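PDB 2OX8: scavenger receptor with C-type lectin type I from Homo sapiens, which binds the leukocyte cell-surface glycan Lewis(x), probably through its C-type lectin carbohydrate-recognition domain. Local coordinates for residues Ile64-Trp75 with His100-Leu109. Sequence-based numbering, arbitrary orientation.
With ZN (zinc ion), chain H.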
ATOM      1  N   ILE A  64       0.142   1.636   0.734  1.00 18.39           N
ATOM      2  CA  ILE A  64       0.537   0.534  -0.141  1.00 16.81           C
ATOM      3  C   ILE A  64       1.183   1.182  -1.384  1.00 16.64           C
ATOM      4  O   ILE A  64       0.980   2.370  -1.633  1.00 17.79           O
ATOM      5  CB  ILE A  64      -0.663  -0.370  -0.506  1.00 16.34           C
ATOM      6  CG1 ILE A  64      -1.768   0.406  -1.227  1.00 17.47           C
ATOM      7  CG2 ILE A  64      -1.228  -0.962   0.755  1.00 16.76           C
ATOM      8  CD1 ILE A  64      -2.968  -0.489  -1.650  1.00 11.77           C
ATOM      9  N   GLY A  65       1.979   0.437  -2.140  1.00 16.11           N
ATOM     10  CA  GLY A  65       2.655   1.033  -3.289  1.00 18.78           C
ATOM     11  C   GLY A  65       1.777   1.218  -4.517  1.00 19.62           C
ATOM     12  O   GLY A  65       2.058   0.666  -5.582  1.00 18.17           O
ATOM     13  N   LEU A  66       0.721   2.006  -4.362  1.00 18.43           N
ATOM     14  CA  LEU A  66      -0.233   2.240  -5.428  1.00 19.93           C
ATOM     15  C   LEU A  66      -0.500   3.722  -5.506  1.00 23.22           C
ATOM     16  O   LEU A  66      -0.751   4.378  -4.482  1.00 23.89           O
ATOM     17  CB  LEU A  66      -1.531   1.481  -5.137  1.00 18.83           C
ATOM     18  CG  LEU A  66      -2.629   1.457  -6.205  1.00 20.46           C
ATOM     19  CD1 LEU A  66      -2.055   1.055  -7.561  1.00 16.20           C
ATOM     20  CD2 LEU A  66      -3.727   0.482  -5.766  1.00 16.77           C
ATOM     21  N   THR A  67      -0.436   4.246  -6.726  1.00 23.37           N
ATOM     22  CA  THR A  67      -0.631   5.665  -6.961  1.00 24.81           C
ATOM     23  C   THR A  67      -1.188   5.932  -8.358  1.00 23.89           C
ATOM     24  O   THR A  67      -1.149   5.057  -9.229  1.00 18.63           O
ATOM     25  CB  THR A  67       0.717   6.395  -6.817  1.00 28.90           C
ATOM     26  OG1 THR A  67       1.629   5.920  -7.822  1.00 29.55           O
ATOM     27  CG2 THR A  67       1.329   6.105  -5.443  1.00 28.69           C
ATOM     28  N   ASP A  68      -1.719   7.136  -8.560  1.00 25.18           N
ATOM     29  CA  ASP A  68      -2.241   7.519  -9.875  1.00 30.07           C
ATOM     30  C   ASP A  68      -1.589   8.833 -10.319  1.00 33.43           C
ATOM     31  O   ASP A  68      -1.932   9.395 -11.358  1.00 34.71           O
ATOM     32  CB  ASP A  68      -3.772   7.642  -9.847  1.00 29.05           C
ATOM     33  CG  ASP A  68      -4.254   8.979  -9.316  1.00 28.43           C
ATOM     34  OD1 ASP A  68      -3.638   9.507  -8.364  1.00 25.36           O
ATOM     35  OD2 ASP A  68      -5.265   9.492  -9.850  1.00 27.36           O
ATOM     36  N   SER A  69      -0.622   9.284  -9.525  1.00 36.72           N
ATOM     37  CA  SER A  69       0.120  10.515  -9.763  1.00 41.16           C
ATOM     38  C   SER A  69       0.802  10.649 -11.133  1.00 43.72           C
ATOM     39  O   SER A  69       0.943  11.761 -11.641  1.00 45.72           O
ATOM     40  CB  SER A  69       1.167  10.698  -8.662  1.00 41.21           C
ATOM     41  OG  SER A  69       2.111   9.640  -8.680  1.00 42.97           O
ATOM     42  N   GLU A  70       1.247   9.548 -11.728  1.00 45.85           N
ATOM     43  CA  GLU A  70       1.894   9.638 -13.038  1.00 48.65           C
ATOM     44  C   GLU A  70       0.855  10.174 -14.028  1.00 49.67           C
ATOM     45  O   GLU A  70       1.085  11.164 -14.722  1.00 49.46           O
ATOM     46  CB  GLU A  70       2.375   8.259 -13.511  1.00 50.51           C
ATOM     47  CG  GLU A  70       3.307   8.309 -14.724  1.00 55.04           C
ATOM     48  CD  GLU A  70       2.998   7.247 -15.782  1.00 58.18           C
ATOM     49  OE1 GLU A  70       2.888   6.046 -15.429  1.00 58.50           O
ATOM     50  OE2 GLU A  70       2.874   7.617 -16.976  1.00 56.86           O
ATOM     51  N   ARG A  71      -0.290   9.498 -14.073  1.00 50.83           N
ATOM     52  CA  ARG A  71      -1.398   9.859 -14.950  1.00 51.65           C
ATOM     53  C   ARG A  71      -2.709   9.675 -14.193  1.00 50.45           C
ATOM     54  O   ARG A  71      -3.115   8.550 -13.917  1.00 49.59           O
ATOM     55  CB  ARG A  71      -1.417   8.955 -16.180  1.00 54.18           C
ATOM     56  CG  ARG A  71      -0.143   8.948 -16.986  1.00 57.73           C
ATOM     57  CD  ARG A  71      -0.235   7.863 -18.039  1.00 61.50           C
ATOM     58  NE  ARG A  71       1.025   7.631 -18.734  1.00 63.34           N
ATOM     59  CZ  ARG A  71       1.270   6.553 -19.469  1.00 64.44           C
ATOM     60  NH1 ARG A  71       0.340   5.611 -19.600  1.00 64.47           N
ATOM     61  NH2 ARG A  71       2.443   6.419 -20.076  1.00 65.47           N
ATOM     62  N   GLU A  72      -3.373  10.782 -13.878  1.00 50.16           N
ATOM     63  CA  GLU A  72      -4.636  10.754 -13.144  1.00 49.78           C
ATOM     64  C   GLU A  72      -5.596   9.625 -13.555  1.00 48.48           C
ATOM     65  O   GLU A  72      -5.808   9.366 -14.739  1.00 47.57           O
ATOM     66  CB  GLU A  72      -5.330  12.107 -13.285  1.00 51.48           C
ATOM     67  CG  GLU A  72      -6.529  12.288 -12.373  1.00 55.42           C
ATOM     68  CD  GLU A  72      -6.211  11.984 -10.919  1.00 56.11           C
ATOM     69  OE1 GLU A  72      -5.182  12.480 -10.401  1.00 54.38           O
ATOM     70  OE2 GLU A  72      -7.004  11.252 -10.296  1.00 57.69           O
ATOM     71  N   ASN A  73      -6.157   8.957 -12.549  1.00 47.21           N
ATOM     72  CA  ASN A  73      -7.099   7.849 -12.723  1.00 45.94           C
ATOM     73  C   ASN A  73      -6.507   6.577 -13.319  1.00 44.31           C
ATOM     74  O   ASN A  73      -7.231   5.604 -13.535  1.00 42.91           O
ATOM     75  CB  ASN A  73      -8.293   8.282 -13.570  1.00 47.57           C
ATOM     76  CG  ASN A  73      -8.871   9.599 -13.121  1.00 50.05           C
ATOM     77  OD1 ASN A  73      -9.088   9.822 -11.927  1.00 51.58           O
ATOM     78  ND2 ASN A  73      -9.133  10.487 -14.079  1.00 51.19           N
ATOM     79  N   GLU A  74      -5.204   6.588 -13.593  1.00 42.76           N
ATOM     80  CA  GLU A  74      -4.513   5.417 -14.151  1.00 42.47           C
ATOM     81  C   GLU A  74      -3.655   4.844 -13.008  1.00 39.85           C
ATOM     82  O   GLU A  74      -2.430   5.029 -12.969  1.00 40.20           O
ATOM     83  CB  GLU A  74      -3.645   5.855 -15.351  1.00 45.29           C
ATOM     84  CG  GLU A  74      -3.125   4.732 -16.268  1.00 49.70           C
ATOM     85  CD  GLU A  74      -2.397   5.275 -17.509  1.00 53.01           C
ATOM     86  OE1 GLU A  74      -1.635   4.521 -18.167  1.00 53.03           O
ATOM     87  OE2 GLU A  74      -2.597   6.466 -17.832  1.00 55.78           O
ATOM     88  N   TRP A  75      -4.318   4.156 -12.077  1.00 35.34           N
ATOM     89  CA  TRP A  75      -3.653   3.595 -10.902  1.00 31.85           C
ATOM     90  C   TRP A  75      -2.681   2.492 -11.229  1.00 30.62           C
ATOM     91  O   TRP A  75      -3.010   1.555 -11.957  1.00 30.87           O
ATOM     92  CB  TRP A  75      -4.694   3.120  -9.862  1.00 28.36           C
ATOM     93  CG  TRP A  75      -5.447   4.285  -9.282  1.00 24.17           C
ATOM     94  CD1 TRP A  75      -6.361   5.067  -9.938  1.00 24.14           C
ATOM     95  CD2 TRP A  75      -5.183   4.947  -8.033  1.00 22.57           C
ATOM     96  NE1 TRP A  75      -6.658   6.179  -9.191  1.00 23.37           N
ATOM     97  CE2 TRP A  75      -5.955   6.134  -8.019  1.00 19.44           C
ATOM     98  CE3 TRP A  75      -4.366   4.657  -6.930  1.00 21.30           C
ATOM     99  CZ2 TRP A  75      -5.933   7.032  -6.950  1.00 17.81           C
ATOM    100  CZ3 TRP A  75      -4.344   5.552  -5.862  1.00 20.88           C
ATOM    101  CH2 TRP A  75      -5.125   6.728  -5.882  1.00 21.13           C
ATOM    102  N   HIS A 100     -11.645  11.501  -7.513  1.00 36.83           N
ATOM    103  CA  HIS A 100     -11.121  11.969  -6.230  1.00 37.43           C
ATOM    104  C   HIS A 100     -10.539  13.364  -6.430  1.00 38.62           C
ATOM    105  O   HIS A 100     -10.357  13.812  -7.564  1.00 36.81           O
ATOM    106  CB  HIS A 100     -10.062  11.015  -5.655  1.00 35.37           C
ATOM    107  CG  HIS A 100      -8.962  10.668  -6.607  1.00 32.24           C
ATOM    108  ND1 HIS A 100      -9.031   9.588  -7.458  1.00 30.50           N
ATOM    109  CD2 HIS A 100      -7.766  11.258  -6.842  1.00 29.79           C
ATOM    110  CE1 HIS A 100      -7.924   9.526  -8.177  1.00 30.18           C
ATOM    111  NE2 HIS A 100      -7.140  10.529  -7.821  1.00 26.51           N
ATOM    112  N   GLY A 101     -10.256  14.051  -5.332  1.00 40.67           N
ATOM    113  CA  GLY A 101      -9.735  15.398  -5.440  1.00 43.39           C
ATOM    114  C   GLY A 101      -8.232  15.432  -5.519  1.00 45.51           C
ATOM    115  O   GLY A 101      -7.584  14.388  -5.427  1.00 47.93           O
ATOM    116  N   PRO A 102      -7.646  16.623  -5.700  1.00 46.12           N
ATOM    117  CA  PRO A 102      -6.191  16.792  -5.787  1.00 46.47           C
ATOM    118  C   PRO A 102      -5.507  16.325  -4.505  1.00 47.43           C
ATOM    119  O   PRO A 102      -6.068  16.438  -3.411  1.00 47.53           O
ATOM    120  CB  PRO A 102      -6.033  18.293  -6.009  1.00 46.36           C
ATOM    121  CG  PRO A 102      -7.232  18.861  -5.300  1.00 46.52           C
ATOM    122  CD  PRO A 102      -8.328  17.927  -5.743  1.00 45.21           C
ATOM    123  N   GLY A 103      -4.299  15.788  -4.650  1.00 47.63           N
ATOM    124  CA  GLY A 103      -3.561  15.317  -3.495  1.00 47.85           C
ATOM    125  C   GLY A 103      -3.852  13.877  -3.113  1.00 47.23           C
ATOM    126  O   GLY A 103      -2.943  13.135  -2.751  1.00 47.28           O
ATOM    127  N   GLU A 104      -5.117  13.476  -3.187  1.00 46.66           N
ATOM    128  CA  GLU A 104      -5.500  12.109  -2.829  1.00 45.36           C
ATOM    129  C   GLU A 104      -5.137  11.163  -3.963  1.00 42.56           C
ATOM    130  O   GLU A 104      -6.000  10.549  -4.581  1.00 41.02           O
ATOM    131  CB  GLU A 104      -7.002  12.034  -2.559  1.00 46.51           C
ATOM    132  CG  GLU A 104      -7.598  13.343  -2.089  1.00 48.99           C
ATOM    133  CD  GLU A 104      -8.971  13.162  -1.509  1.00 50.06           C
ATOM    134  OE1 GLU A 104      -9.771  12.425  -2.123  1.00 51.41           O
ATOM    135  OE2 GLU A 104      -9.247  13.760  -0.444  1.00 50.34           O
ATOM    136  N   ASP A 105      -3.843  11.039  -4.221  1.00 40.84           N
ATOM    137  CA  ASP A 105      -3.369  10.192  -5.302  1.00 38.05           C
ATOM    138  C   ASP A 105      -2.499   9.052  -4.774  1.00 38.91           C
ATOM    139  O   ASP A 105      -1.767   8.414  -5.527  1.00 40.10           O
ATOM    140  CB  ASP A 105      -2.596  11.069  -6.290  1.00 33.93           C
ATOM    141  CG  ASP A 105      -3.387  12.320  -6.705  1.00 29.46           C
ATOM    142  OD1 ASP A 105      -4.354  12.183  -7.468  1.00 17.45           O
ATOM    143  OD2 ASP A 105      -3.049  13.439  -6.251  1.00 29.38           O
ATOM    144  N   CYS A 106      -2.601   8.797  -3.470  1.00 39.27           N
ATOM    145  CA  CYS A 106      -1.831   7.746  -2.810  1.00 38.53           C
ATOM    146  C   CYS A 106      -2.751   6.789  -2.054  1.00 36.64           C
ATOM    147  O   CYS A 106      -3.473   7.204  -1.148  1.00 36.63           O
ATOM    148  CB  CYS A 106      -0.828   8.369  -1.835  1.00 41.68           C
ATOM    149  SG  CYS A 106       0.408   9.446  -2.637  1.00 47.72           S
ATOM    150  N   ALA A 107      -2.717   5.510  -2.419  1.00 33.63           N
ATOM    151  CA  ALA A 107      -3.564   4.517  -1.769  1.00 31.32           C
ATOM    152  C   ALA A 107      -2.994   3.916  -0.470  1.00 29.44           C
ATOM    153  O   ALA A 107      -1.788   3.909  -0.227  1.00 27.04           O
ATOM    154  CB  ALA A 107      -3.898   3.398  -2.756  1.00 31.75           C
ATOM    155  N   GLY A 108      -3.903   3.418   0.358  1.00 27.58           N
ATOM    156  CA  GLY A 108      -3.540   2.811   1.614  1.00 26.17           C
ATOM    157  C   GLY A 108      -4.573   1.751   1.946  1.00 27.86           C
ATOM    158  O   GLY A 108      -5.731   1.833   1.523  1.00 25.28           O
ATOM    159  N   LEU A 109      -4.139   0.748   2.699  1.00 27.48           N
ATOM    160  CA  LEU A 109      -4.983  -0.360   3.107  1.00 29.88           C
ATOM    161  C   LEU A 109      -5.585   0.041   4.442  1.00 31.66           C
ATOM    162  O   LEU A 109      -4.918   0.689   5.249  1.00 33.30           O
ATOM    163  CB  LEU A 109      -4.106  -1.600   3.285  1.00 31.68           C
ATOM    164  CG  LEU A 109      -4.604  -3.047   3.273  1.00 32.16           C
ATOM    165  CD1 LEU A 109      -3.473  -3.935   3.774  1.00 29.81           C
ATOM    166  CD2 LEU A 109      -5.811  -3.224   4.165  1.00 35.86           C
TER
HETATM  167 ZN    ZN H   4      -5.137  11.020  -8.525  1.00 34.38          ZN
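Trp-75 turns the edge of its six-membered ring toward the face of His-100, an offset edge-to-face pair with planes 74° apart and CZ2 of Trp-75 3.4 Å from CE1 of His-100. Asp-68 CB and the Thr-67 carbonyl carbon lie over one face of the indole, toward its rim; Leu-66 CG and Ala-107 N sit at its edge, and Trp-88 adds a further edge-to-face pair. The imidazole has Asp-68 OD2 and Asp-105 OD1 at its edge. Its orientation is fixed at both nitrogens: ND1 is hydrogen-bonded to Pro-93 O, while NE2 of His-100 holds the zinc ion at 2.2 Å. Three carboxylates complete the site. Asp-68 grips the metal with both oxygens, OD1 and OD2. Glu-72 also offers two, at longer range (OE1 2.4 Å and OE2 2.6 Å from the zinc), though close contacts in the model make their placement less certain; its chain starts anti to the backbone N (chi1 -170°) and bends at chi2, which turns the carboxylate to the metal. Asp-105 adds OD1 alone, its carboxylate nearly coplanar with that of Asp-68. The cation probably offsets the negative charge of the three acids.

Next to the site, strands 62-67 and 106-109 pair antiparallel. Ile-64 N donates to Ala-107 O (3.1 Å), Ala-107 N to Leu-66 O (3.1 Å), and Asp-68 N to Asp-105 O (3.3 Å), tying two ligand residues together. Ala-107 CB packs against Leu-66 CB and Trp-75 CZ3. Cys-106, across from Thr-67, is disulfide-bonded to Cys-120.

Ile-64 to Leu-66 belong to the WIGL motif of the C-type lectin fold. The acidic ligands resemble the auxiliary calcium site of long-loop C-type lectin domains, here occupied by zinc with a histidine ligand.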